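Local coordinates for protein yahD a copper inducible hydrolase (Lactococcus lactis subsp. lactis, PDB 3OG9), which probably acts as an alpha/beta-hydrolase enzyme of unsettled substrate, is induced by copper, and holds D-malate in its pocket in this crystal, at residues 46-51 against 87-92; 118-123 against 178-183; 185-190 against 195-200. All coordinates share one frame; numbering follows the deposited sequence. Where two conformers were deposited one is given.

Contact 1: residues 46-51 against 87-92; sequences LSIRGR and TDEVSL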
ATOM      1  N   LEU A  46      11.286  -3.852  -4.705  1.00  8.02           N
ATOM      2  CA  LEU A  46      11.568  -4.172  -3.325  1.00  7.84           C
ATOM      3  C   LEU A  46      10.266  -4.641  -2.666  1.00  7.48           C
ATOM      4  O   LEU A  46       9.282  -3.920  -2.669  1.00  7.21           O
ATOM      5  CB  LEU A  46      12.081  -2.931  -2.586  1.00  7.85           C
ATOM      6  CG  LEU A  46      12.582  -3.234  -1.154  1.00 10.29           C
ATOM      7  CD1 LEU A  46      13.741  -4.236  -1.159  1.00 10.79           C
ATOM      8  CD2 LEU A  46      12.998  -1.920  -0.510  1.00 10.30           C
ATOM      9  N   SER A  47      10.266  -5.847  -2.109  1.00  6.34           N
ATOM     10  CA  SER A  47       9.030  -6.410  -1.524  1.00  6.07           C
ATOM     11  C   SER A  47       9.339  -6.916  -0.137  1.00  5.94           C
ATOM     12  O   SER A  47      10.160  -7.804   0.006  1.00  5.18           O
ATOM     13  CB  SER A  47       8.525  -7.563  -2.405  1.00  6.29           C
ATOM     14  OG  SER A  47       7.272  -8.052  -1.938  1.00  9.27           O
ATOM     15  N   ILE A  48       8.688  -6.356   0.888  1.00  5.87           N
ATOM     16  CA  ILE A  48       9.020  -6.656   2.283  1.00  7.30           C
ATOM     17  C   ILE A  48       7.827  -7.333   3.005  1.00  7.41           C
ATOM     18  O   ILE A  48       6.705  -6.797   2.970  1.00  7.72           O
ATOM     19  CB  ILE A  48       9.406  -5.344   3.058  1.00  7.35           C
ATOM     20  CG1 ILE A  48      10.657  -4.674   2.454  1.00  8.62           C
ATOM     21  CG2 ILE A  48       9.615  -5.619   4.578  1.00  7.22           C
ATOM     22  CD1 ILE A  48      10.839  -3.217   2.909  1.00  6.03           C
ATOM     23  N   ARG A  49       8.077  -8.483   3.647  1.00  7.27           N
ATOM     24  CA  ARG A  49       7.040  -9.215   4.380  1.00  6.94           C
ATOM     25  C   ARG A  49       6.692  -8.510   5.692  1.00  7.15           C
ATOM     26  O   ARG A  49       7.565  -7.999   6.369  1.00  6.96           O
ATOM     27  CB  ARG A  49       7.491 -10.656   4.695  1.00  7.32           C
ATOM     28  CG  ARG A  49       6.335 -11.597   5.157  1.00  6.79           C
ATOM     29  CD  ARG A  49       6.879 -12.827   5.855  1.00  9.16           C
ATOM     30  NE  ARG A  49       7.635 -13.666   4.930  1.00 14.12           N
ATOM     31  CZ  ARG A  49       8.167 -14.847   5.232  1.00 18.61           C
ATOM     32  NH1 ARG A  49       8.028 -15.362   6.450  1.00 18.28           N
ATOM     33  NH2 ARG A  49       8.832 -15.523   4.304  1.00 17.74           N
ATOM     34  N   GLY A  50       5.418  -8.510   6.051  1.00  6.75           N
ATOM     35  CA  GLY A  50       4.980  -8.012   7.348  1.00  7.76           C
ATOM     36  C   GLY A  50       5.571  -8.885   8.453  1.00  8.48           C
ATOM     37  O   GLY A  50       5.852 -10.071   8.252  1.00  9.21           O
ATOM     38  N   ARG A  51       5.753  -8.296   9.629  1.00  9.84           N
ATOM     39  CA  ARG A  51       6.406  -8.981  10.752  1.00 10.35           C
ATOM     40  C   ARG A  51       5.428  -9.751  11.649  1.00 11.10           C
ATOM     41  O   ARG A  51       5.866 -10.534  12.487  1.00 10.44           O
ATOM     42  CB  ARG A  51       7.133  -7.961  11.610  1.00  9.76           C
ATOM     43  CG  ARG A  51       8.375  -7.409  10.970  1.00 11.90           C
ATOM     44  CD  ARG A  51       9.331  -6.892  12.051  1.00 10.75           C
ATOM     45  NE  ARG A  51       8.724  -5.877  12.910  1.00 14.14           N
ATOM     46  CZ  ARG A  51       9.384  -5.282  13.895  1.00 17.13           C
ATOM     47  NH1 ARG A  51      10.655  -5.598  14.101  1.00 17.13           N
ATOM     48  NH2 ARG A  51       8.792  -4.391  14.665  1.00 18.06           N
ATOM     49  N   THR A  87       9.143   1.928   7.846  0.70  9.67           N
ATOM     50  CA  THR A  87       9.790   3.107   7.255  0.70 10.23           C
ATOM     51  C   THR A  87      11.323   3.006   7.388  0.70  9.48           C
ATOM     52  O   THR A  87      12.051   3.274   6.438  0.70  8.85           O
ATOM     53  CB  THR A  87       9.202   4.466   7.772  0.70 11.21           C
ATOM     54  OG1 THR A  87       9.929   5.562   7.189  0.70 10.30           O
ATOM     55  CG2 THR A  87       9.281   4.567   9.260  0.70 12.92           C
ATOM     56  N   ASP A  88      11.801   2.542   8.542  1.00  9.33           N
ATOM     57  CA  ASP A  88      13.241   2.448   8.799  1.00  9.85           C
ATOM     58  C   ASP A  88      13.813   1.332   7.929  1.00  9.15           C
ATOM     59  O   ASP A  88      14.896   1.457   7.374  1.00  8.55           O
ATOM     60  CB  ASP A  88      13.548   2.207  10.283  1.00 10.42           C
ATOM     61  CG  ASP A  88      13.332   3.457  11.137  1.00 15.13           C
ATOM     62  OD1 ASP A  88      13.212   4.575  10.584  1.00 18.18           O
ATOM     63  OD2 ASP A  88      13.233   3.303  12.376  1.00 19.29           O
ATOM     64  N   GLU A  89      13.054   0.253   7.777  1.00  8.65           N
ATOM     65  CA  GLU A  89      13.480  -0.866   6.960  1.00  7.63           C
ATOM     66  C   GLU A  89      13.554  -0.480   5.487  1.00  7.91           C
ATOM     67  O   GLU A  89      14.502  -0.869   4.791  1.00  7.39           O
ATOM     68  CB  GLU A  89      12.544  -2.067   7.148  1.00  9.09           C
ATOM     69  CG  GLU A  89      13.116  -3.399   6.653  1.00 11.12           C
ATOM     70  CD  GLU A  89      14.301  -3.897   7.523  1.00 17.71           C
ATOM     71  OE1 GLU A  89      14.514  -3.332   8.629  1.00 15.62           O
ATOM     72  OE2 GLU A  89      15.025  -4.831   7.083  1.00 17.83           O
ATOM     73  N   VAL A  90      12.570   0.271   5.004  1.00  7.05           N
ATOM     74  CA  VAL A  90      12.610   0.769   3.631  1.00  7.21           C
ATOM     75  C   VAL A  90      13.864   1.618   3.391  1.00  8.11           C
ATOM     76  O   VAL A  90      14.540   1.438   2.387  1.00  7.88           O
ATOM     77  CB  VAL A  90      11.312   1.567   3.259  1.00  6.82           C
ATOM     78  CG1 VAL A  90      11.491   2.306   1.957  1.00  8.08           C
ATOM     79  CG2 VAL A  90      10.104   0.595   3.191  1.00  5.77           C
ATOM     80  N   SER A  91      14.166   2.526   4.311  1.00  9.21           N
ATOM     81  CA  SER A  91      15.328   3.398   4.178  1.00 11.68           C
ATOM     82  C   SER A  91      16.612   2.577   4.179  1.00 12.23           C
ATOM     83  O   SER A  91      17.545   2.854   3.398  1.00 12.07           O
ATOM     84  CB  SER A  91      15.348   4.399   5.309  1.00 11.03           C
ATOM     85  OG  SER A  91      14.439   5.460   5.066  1.00 15.79           O
ATOM     86  N   LEU A  92      16.655   1.550   5.032  1.00 13.03           N
ATOM     87  CA  LEU A  92      17.865   0.704   5.147  1.00 13.07           C
ATOM     88  C   LEU A  92      18.099  -0.148   3.899  1.00 12.63           C
ATOM     89  O   LEU A  92      19.256  -0.317   3.414  1.00 11.77           O
ATOM     90  CB  LEU A  92      17.760  -0.157   6.409  1.00 13.92           C
ATOM     91  CG  LEU A  92      18.788  -1.208   6.808  1.00 16.33           C
ATOM     92  CD1 LEU A  92      19.040  -1.154   8.333  1.00 20.73           C
ATOM     93  CD2 LEU A  92      18.285  -2.564   6.445  1.00 18.13           C
TER

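Contact 2: residues 118-123 against 178-183; sequences NMFLRG and SGCQLE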
ATOM      1  N   ASN A 118      -1.496   4.593   5.080  1.00  5.41           N
ATOM      2  CA  ASN A 118      -1.328   5.188   6.400  1.00  6.46           C
ATOM      3  C   ASN A 118       0.041   5.875   6.596  1.00  7.06           C
ATOM      4  O   ASN A 118       0.097   6.998   7.099  1.00  6.44           O
ATOM      5  CB  ASN A 118      -1.599   4.136   7.482  1.00  6.62           C
ATOM      6  CG  ASN A 118      -1.608   4.735   8.885  1.00  9.61           C
ATOM      7  OD1 ASN A 118      -0.584   4.757   9.561  1.00 10.59           O
ATOM      8  ND2 ASN A 118      -2.769   5.225   9.317  1.00 11.89           N
ATOM      9  N   MET A 119       1.128   5.212   6.184  1.00  8.29           N
ATOM     10  CA  MET A 119       2.474   5.803   6.219  1.00  9.52           C
ATOM     11  C   MET A 119       2.561   7.121   5.439  1.00  9.90           C
ATOM     12  O   MET A 119       3.205   8.074   5.890  1.00 10.89           O
ATOM     13  CB  MET A 119       3.492   4.822   5.660  1.00  8.70           C
ATOM     14  CG  MET A 119       3.800   3.703   6.672  1.00 10.05           C
ATOM     15  SD  MET A 119       5.064   2.539   6.131  1.00 15.41           S
ATOM     16  CE  MET A 119       4.476   2.078   4.518  1.00 14.63           C
ATOM     17  N   PHE A 120       1.904   7.148   4.289  1.00  8.86           N
ATOM     18  CA  PHE A 120       1.907   8.300   3.371  1.00  9.46           C
ATOM     19  C   PHE A 120       1.202   9.458   4.073  1.00  9.75           C
ATOM     20  O   PHE A 120       1.735  10.595   4.147  1.00  9.31           O
ATOM     21  CB  PHE A 120       1.111   7.896   2.136  1.00  9.40           C
ATOM     22  CG  PHE A 120       1.295   8.796   0.945  1.00  8.57           C
ATOM     23  CD1 PHE A 120       2.568   9.187   0.538  1.00 11.31           C
ATOM     24  CD2 PHE A 120       0.197   9.193   0.199  1.00 10.46           C
ATOM     25  CE1 PHE A 120       2.756   9.994  -0.606  1.00 12.79           C
ATOM     26  CE2 PHE A 120       0.366   9.988  -0.947  1.00 11.06           C
ATOM     27  CZ  PHE A 120       1.663  10.382  -1.346  1.00 10.88           C
ATOM     28  N   LEU A 121       0.015   9.165   4.597  1.00  9.47           N
ATOM     29  CA  LEU A 121      -0.827  10.174   5.251  1.00 11.32           C
ATOM     30  C   LEU A 121      -0.243  10.672   6.585  1.00 12.12           C
ATOM     31  O   LEU A 121      -0.493  11.815   6.989  1.00 13.25           O
ATOM     32  CB  LEU A 121      -2.245   9.626   5.449  1.00 10.83           C
ATOM     33  CG  LEU A 121      -3.097   9.621   4.183  1.00 11.13           C
ATOM     34  CD1 LEU A 121      -4.317   8.749   4.339  1.00 10.81           C
ATOM     35  CD2 LEU A 121      -3.517  11.038   3.819  1.00 11.35           C
ATOM     36  N   ARG A 122       0.516   9.812   7.262  1.00 12.06           N
ATOM     37  CA  ARG A 122       1.190  10.179   8.492  1.00 12.23           C
ATOM     38  C   ARG A 122       2.508  10.880   8.214  1.00 12.36           C
ATOM     39  O   ARG A 122       3.164  11.317   9.166  1.00 13.22           O
ATOM     40  CB  ARG A 122       1.474   8.923   9.336  1.00 12.49           C
ATOM     41  CG  ARG A 122       0.259   8.348  10.087  1.00 14.68           C
ATOM     42  CD  ARG A 122      -0.022   9.175  11.317  1.00 18.58           C
ATOM     43  NE  ARG A 122      -1.061   8.653  12.197  1.00 19.31           N
ATOM     44  CZ  ARG A 122      -1.391   9.232  13.344  1.00 24.75           C
ATOM     45  NH1 ARG A 122      -0.763  10.336  13.724  1.00 28.09           N
ATOM     46  NH2 ARG A 122      -2.337   8.724  14.117  1.00 27.30           N
ATOM     47  N   GLY A 123       2.934  10.921   6.942  1.00 11.64           N
ATOM     48  CA  GLY A 123       4.232  11.519   6.556  1.00 12.02           C
ATOM     49  C   GLY A 123       5.469  10.743   7.010  1.00 12.95           C
ATOM     50  O   GLY A 123       6.539  11.324   7.204  1.00 12.78           O
ATOM     51  N   SER A 178      -5.478  16.417   1.688  0.50 13.26           N
ATOM     52  CA  SER A 178      -4.022  16.612   1.694  0.50 12.81           C
ATOM     53  C   SER A 178      -3.523  17.167   0.360  0.50 12.36           C
ATOM     54  O   SER A 178      -2.374  17.614   0.240  0.50 11.84           O
ATOM     55  CB  SER A 178      -3.298  15.298   2.023  0.50 12.57           C
ATOM     56  OG  SER A 178      -3.496  14.328   1.012  0.50 14.13           O
ATOM     57  N   GLY A 179      -4.393  17.146  -0.638  1.00 11.59           N
ATOM     58  CA  GLY A 179      -4.050  17.686  -1.943  1.00 11.70           C
ATOM     59  C   GLY A 179      -3.801  16.672  -3.038  1.00 10.47           C
ATOM     60  O   GLY A 179      -3.528  17.071  -4.165  1.00  9.92           O
ATOM     61  N   CYS A 180      -3.939  15.371  -2.745  1.00  9.77           N
ATOM     62  CA  CYS A 180      -3.669  14.329  -3.773  1.00  9.87           C
ATOM     63  C   CYS A 180      -4.602  14.371  -4.972  1.00  9.40           C
ATOM     64  O   CYS A 180      -5.783  14.681  -4.855  1.00  9.30           O
ATOM     65  CB  CYS A 180      -3.720  12.900  -3.207  1.00 10.78           C
ATOM     66  SG  CYS A 180      -2.508  12.543  -1.984  1.00 14.42           S
ATOM     67  N   GLN A 181      -4.061  13.973  -6.123  1.00  8.68           N
ATOM     68  CA  GLN A 181      -4.839  13.794  -7.332  1.00  8.46           C
ATOM     69  C   GLN A 181      -5.140  12.292  -7.396  1.00  7.69           C
ATOM     70  O   GLN A 181      -4.236  11.486  -7.527  1.00  8.37           O
ATOM     71  CB  GLN A 181      -4.003  14.204  -8.557  1.00  7.75           C
ATOM     72  CG  GLN A 181      -3.951  15.706  -8.866  1.00  9.91           C
ATOM     73  CD  GLN A 181      -3.202  16.519  -7.800  1.00 12.65           C
ATOM     74  OE1 GLN A 181      -2.072  16.192  -7.385  1.00 14.88           O
ATOM     75  NE2 GLN A 181      -3.831  17.570  -7.356  1.00  8.15           N
ATOM     76  N   LEU A 182      -6.403  11.926  -7.319  1.00  7.70           N
ATOM     77  CA  LEU A 182      -6.804  10.523  -7.228  1.00  8.28           C
ATOM     78  C   LEU A 182      -7.382  10.001  -8.504  1.00  8.61           C
ATOM     79  O   LEU A 182      -8.147  10.697  -9.171  1.00  7.65           O
ATOM     80  CB  LEU A 182      -7.903  10.345  -6.157  1.00  8.17           C
ATOM     81  CG  LEU A 182      -7.553  10.685  -4.722  1.00 11.63           C
ATOM     82  CD1 LEU A 182      -8.701  10.270  -3.729  1.00 11.30           C
ATOM     83  CD2 LEU A 182      -6.262   9.949  -4.395  1.00 10.83           C
ATOM     84  N   GLU A 183      -7.042   8.752  -8.810  1.00  8.36           N
ATOM     85  CA  GLU A 183      -7.780   7.959  -9.780  1.00  9.30           C
ATOM     86  C   GLU A 183      -8.458   6.825  -9.030  1.00  9.02           C
ATOM     87  O   GLU A 183      -7.786   6.051  -8.345  1.00  9.10           O
ATOM     88  CB  GLU A 183      -6.842   7.378 -10.838  1.00  9.01           C
ATOM     89  CG  GLU A 183      -7.488   6.355 -11.803  1.00 12.33           C
ATOM     90  CD  GLU A 183      -8.191   7.018 -12.971  1.00 14.86           C
ATOM     91  OE1 GLU A 183      -7.810   8.158 -13.296  1.00 17.12           O
ATOM     92  OE2 GLU A 183      -9.104   6.399 -13.582  1.00 16.74           O
TER

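Contact 3: residues 185-190 against 195-200; sequences YESSLG and QEEVLA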
ATOM      1  N   TYR A 185     -10.628   3.347  -9.377  1.00  6.91           N
ATOM      2  CA  TYR A 185     -11.092   2.257 -10.234  1.00  7.47           C
ATOM      3  C   TYR A 185     -12.113   1.385  -9.490  1.00  8.54           C
ATOM      4  O   TYR A 185     -11.836   0.922  -8.378  1.00  7.83           O
ATOM      5  CB  TYR A 185      -9.926   1.369 -10.711  1.00  8.42           C
ATOM      6  CG  TYR A 185     -10.435   0.273 -11.616  1.00  6.61           C
ATOM      7  CD1 TYR A 185     -10.599   0.501 -12.992  1.00 10.26           C
ATOM      8  CD2 TYR A 185     -10.831  -0.952 -11.098  1.00  9.60           C
ATOM      9  CE1 TYR A 185     -11.095  -0.512 -13.848  1.00 10.07           C
ATOM     10  CE2 TYR A 185     -11.341  -1.962 -11.928  1.00  7.79           C
ATOM     11  CZ  TYR A 185     -11.467  -1.731 -13.287  1.00 10.95           C
ATOM     12  OH  TYR A 185     -11.977  -2.723 -14.075  1.00 12.58           O
ATOM     13  N   GLU A 186     -13.268   1.150 -10.108  1.00  9.17           N
ATOM     14  CA  GLU A 186     -14.340   0.366  -9.485  1.00 11.55           C
ATOM     15  C   GLU A 186     -14.322  -1.058 -10.056  1.00 10.85           C
ATOM     16  O   GLU A 186     -14.510  -1.231 -11.258  1.00  9.42           O
ATOM     17  CB  GLU A 186     -15.709   1.035  -9.690  1.00 12.16           C
ATOM     18  CG  GLU A 186     -16.847   0.366  -8.842  1.00 17.09           C
ATOM     19  CD  GLU A 186     -18.262   0.886  -9.085  1.00 18.60           C
ATOM     20  OE1 GLU A 186     -18.458   2.077  -9.455  1.00 28.72           O
ATOM     21  OE2 GLU A 186     -19.200   0.096  -8.876  1.00 25.83           O
ATOM     22  N   SER A 187     -14.012  -2.057  -9.208  1.00 10.97           N
ATOM     23  CA  SER A 187     -14.032  -3.488  -9.605  1.00 10.60           C
ATOM     24  C   SER A 187     -15.340  -4.154  -9.147  1.00 11.09           C
ATOM     25  O   SER A 187     -16.129  -3.530  -8.455  1.00 11.16           O
ATOM     26  CB  SER A 187     -12.817  -4.225  -9.042  1.00 11.07           C
ATOM     27  OG  SER A 187     -12.873  -4.264  -7.624  1.00  8.48           O
ATOM     28  N   SER A 188     -15.576  -5.397  -9.554  0.50 11.48           N
ATOM     29  CA  SER A 188     -16.870  -6.048  -9.278  0.50 12.28           C
ATOM     30  C   SER A 188     -16.744  -7.399  -8.589  0.50 12.55           C
ATOM     31  O   SER A 188     -17.692  -8.193  -8.592  0.50 12.88           O
ATOM     32  CB  SER A 188     -17.686  -6.214 -10.580  0.50 12.42           C
ATOM     33  OG  SER A 188     -16.982  -7.022 -11.503  0.50 12.07           O
ATOM     34  N   LEU A 189     -15.589  -7.671  -7.998  1.00 13.01           N
ATOM     35  CA  LEU A 189     -15.401  -8.933  -7.293  1.00 13.29           C
ATOM     36  C   LEU A 189     -15.161  -8.807  -5.790  1.00 13.07           C
ATOM     37  O   LEU A 189     -14.397  -9.561  -5.234  1.00 12.48           O
ATOM     38  CB  LEU A 189     -14.372  -9.816  -8.007  1.00 13.84           C
ATOM     39  CG  LEU A 189     -15.271 -10.538  -9.034  1.00 19.55           C
ATOM     40  CD1 LEU A 189     -14.963 -10.219 -10.467  1.00 21.39           C
ATOM     41  CD2 LEU A 189     -15.579 -12.021  -8.765  1.00 19.26           C
ATOM     42  N   GLY A 190     -15.859  -7.878  -5.132  1.00 11.67           N
ATOM     43  CA  GLY A 190     -15.630  -7.690  -3.704  1.00 11.67           C
ATOM     44  C   GLY A 190     -14.165  -7.406  -3.383  1.00 11.06           C
ATOM     45  O   GLY A 190     -13.522  -6.700  -4.125  1.00 10.83           O
ATOM     46  N   GLN A 195      -7.944  -8.944 -12.466  1.00  8.59           N
ATOM     47  CA  GLN A 195      -7.056  -8.700 -13.613  1.00  9.86           C
ATOM     48  C   GLN A 195      -7.316  -7.316 -14.186  1.00  8.96           C
ATOM     49  O   GLN A 195      -6.397  -6.641 -14.656  1.00  9.94           O
ATOM     50  CB  GLN A 195      -7.225  -9.803 -14.690  1.00 10.60           C
ATOM     51  CG  GLN A 195      -6.681 -11.188 -14.168  1.00 12.49           C
ATOM     52  CD  GLN A 195      -6.851 -12.398 -15.113  1.00 14.30           C
ATOM     53  OE1 GLN A 195      -7.501 -13.404 -14.762  1.00 15.56           O
ATOM     54  NE2 GLN A 195      -6.220 -12.331 -16.270  1.00 20.15           N
ATOM     55  N   GLU A 196      -8.576  -6.901 -14.177  1.00  9.40           N
ATOM     56  CA  GLU A 196      -8.973  -5.630 -14.789  1.00  8.58           C
ATOM     57  C   GLU A 196      -8.460  -4.450 -13.966  1.00  8.13           C
ATOM     58  O   GLU A 196      -8.050  -3.425 -14.526  1.00  6.55           O
ATOM     59  CB  GLU A 196     -10.502  -5.537 -14.943  1.00  8.63           C
ATOM     60  CG  GLU A 196     -11.098  -6.551 -15.953  1.00 12.68           C
ATOM     61  CD  GLU A 196     -11.250  -8.000 -15.400  1.00 21.32           C
ATOM     62  OE1 GLU A 196     -11.012  -8.258 -14.190  1.00 19.13           O
ATOM     63  OE2 GLU A 196     -11.624  -8.894 -16.203  1.00 25.28           O
ATOM     64  N   GLU A 197      -8.467  -4.576 -12.646  1.00  7.28           N
ATOM     65  CA  GLU A 197      -7.949  -3.418 -11.882  1.00  7.77           C
ATOM     66  C   GLU A 197      -6.443  -3.270 -12.026  1.00  6.57           C
ATOM     67  O   GLU A 197      -5.928  -2.159 -12.013  1.00  5.26           O
ATOM     68  CB  GLU A 197      -8.377  -3.423 -10.410  1.00  6.78           C
ATOM     69  CG  GLU A 197      -7.728  -4.479  -9.533  1.00  9.56           C
ATOM     70  CD  GLU A 197      -8.435  -4.541  -8.165  1.00  9.22           C
ATOM     71  OE1 GLU A 197      -9.339  -5.366  -7.988  1.00  9.85           O
ATOM     72  OE2 GLU A 197      -8.120  -3.709  -7.293  1.00 12.81           O
ATOM     73  N   VAL A 198      -5.741  -4.391 -12.166  1.00  6.27           N
ATOM     74  CA  VAL A 198      -4.303  -4.358 -12.439  1.00  6.52           C
ATOM     75  C   VAL A 198      -3.944  -3.714 -13.807  1.00  7.42           C
ATOM     76  O   VAL A 198      -2.998  -2.891 -13.905  1.00  7.60           O
ATOM     77  CB  VAL A 198      -3.681  -5.750 -12.255  1.00  6.42           C
ATOM     78  CG1 VAL A 198      -2.230  -5.780 -12.738  1.00  6.24           C
ATOM     79  CG2 VAL A 198      -3.802  -6.141 -10.808  1.00  4.31           C
ATOM     80  N   LEU A 199      -4.691  -4.060 -14.849  1.00  6.74           N
ATOM     81  CA  LEU A 199      -4.516  -3.364 -16.136  1.00  8.09           C
ATOM     82  C   LEU A 199      -4.842  -1.861 -16.056  1.00  7.03           C
ATOM     83  O   LEU A 199      -4.182  -1.043 -16.716  1.00  7.86           O
ATOM     84  CB  LEU A 199      -5.302  -4.050 -17.261  1.00  8.55           C
ATOM     85  CG  LEU A 199      -4.806  -5.472 -17.576  1.00 12.23           C
ATOM     86  CD1 LEU A 199      -5.576  -6.057 -18.772  1.00 18.15           C
ATOM     87  CD2 LEU A 199      -3.308  -5.474 -17.876  1.00 17.58           C
ATOM     88  N   ALA A 200      -5.855  -1.507 -15.270  1.00  6.44           N
ATOM     89  CA  ALA A 200      -6.229  -0.113 -15.067  1.00  6.68           C
ATOM     90  C   ALA A 200      -5.064   0.657 -14.417  1.00  6.09           C
ATOM     91  O   ALA A 200      -4.744   1.806 -14.785  1.00  4.96           O
ATOM     92  CB  ALA A 200      -7.487  -0.012 -14.230  1.00  6.15           C
TER

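Contact 1: residues 46-51 against 87-92
I48 and V90 meet through methyl groups where the strand 45-48 runs beneath the helix 76-97, an example of how a central sheet takes on a covering helix with carbon alone. The side chain of I48 can be followed outward. Its CB leaves the backbone toward the helix and forks at once. CG2 lies anti to the backbone N, while CG1 takes the position anti to the carbonyl carbon (chi1 -62°) and carries the chain on to CD1. That terminal methyl does the touching: I48 CD1 comes to 3.9 Å from V90 CG2, and on another side it lies 4.4 Å from E89 CG, the aliphatic part of the glutamate. V90 offers the methyl that sits beside its own backbone N, and the two side chains approach at a slant. No hydrogen bond spans the two segments, and the backbones stay well apart, I48 CA and V90 CA being 8.4 Å from each other.

E89 lends only its methylene here, since its carboxylate turns elsewhere and OE2 bonds to the hydroxyl of T5. The small interface of these two segments is one piece of a larger apolar layer: I48 also packs on W85, L86 and L93 of the same helix, L20 of strand 19-22 reaches both I48 and V90, and M104 adds to the surroundings of V90. Such aliphatic packing of strand against helix is common to three-layered alpha/beta folds, and here it covers one face of the alpha/beta-hydrolase sheet.

Contact 2: residues 118-123 against 178-183
F120 and C180 form the closer half of this contact. The phenyl group swings out with CG anti to the backbone N (chi1 -165°), and its CE2 corner reaches C180 SG at 4.0 Å. The sulfur stands 5.3 Å from the centroid of the F120 ring and 71° off the ring normal, an oblique Cys sulfur-aromatic approach. L147 touches both partners, and V152 also packs on F120, leaving this half well enclosed.

The second half is looser: in one of two conformers of S178, L121 CD2 lies 4.3 Å from S178 OG, a distance of mere proximity. In that conformer the hydroxyl bonds back to the carbonyl O of L175 in the preceding helix 165-177, and the L175 side chain also packs on L121. Beyond it the chain opens to solvent at R122 and G123, where R122 turns away to a salt bridge with E139.

Both segments include a helix terminus closed by a glycine of positive phi, G123 after helix 111-121 and G179 after helix 165-177. Each is a Schellman motif, and the sulfur-aromatic pair joins the last turn of helix 111-121 to the turn from helix 165-177 into strand 181-186 of an alpha/beta-hydrolase fold.

Contact 3: residues 185-190 against 195-200
Y185 and S187, at the end of strand 181-186 and just past it, face the first turns of helix 195-208, and the backbones come closest at S187 CA and E197 CA, 6.5 Å apart. The first segment is extended through S187, then turns at S188 and L189 to reach G190, whose phi is positive; the second is regular helix from Q195 onward. Only four residues separate the two, making this a tight strand-to-helix return. It leads from strand 181-186 to H191, a malate-binding residue, whose side chain lies about 8 Å from that of S187.

Y185 carries most of the contact. Its CB bond points toward the helix, and with CG anti to N (chi1 -179°) the ring lies against E197 and A200. E197 CA sits over one face, 4.1 Å from the centroid of the Y185 ring and 27° off its normal, a CH-pi contact. E197 CB follows at 3.5 Å from Y185 CD2. A200 comes in obliquely at another part of the ring, its CB 3.4 Å from Y185 CD1, while Y185 OH lies 3.3 Å from E196 CB, a van der Waals touch.

E197 is buried, yet its carboxylate is well provided for: OE1 is hydrogen-bonded to NE2 of H134 and OE2 to the hydroxyl of S155. S187 OG stays at 3.7 Å from E197 OE1, too far for a bond.

F153 touches both Y185 and A200, and F133 touches E197 and V198; helix 195-208 thus lies across strands 129-133, 151-156 and the outermost 181-186, with helix 33-39 beside it at V198.

From the N terminus, contact 1 comes first: strand 45-48 passes into a long excursion, and helix 76-97 returns to close a loop of 35 residues. Contact 2 opens only after this, leaving from the end of helix 111-121 and closing 54 residues later at the entry to strand 181-186. Contact 3 follows on that same strand and closes after four residues. The three are in series, neither nesting nor crossing. Contacts 1 and 3 lie on opposite sides of the chain's centre, with centres about 27 Å apart, while contact 2 shares the outermost strand 181-186 with contact 3. Together they tie helices to both faces of one sheet.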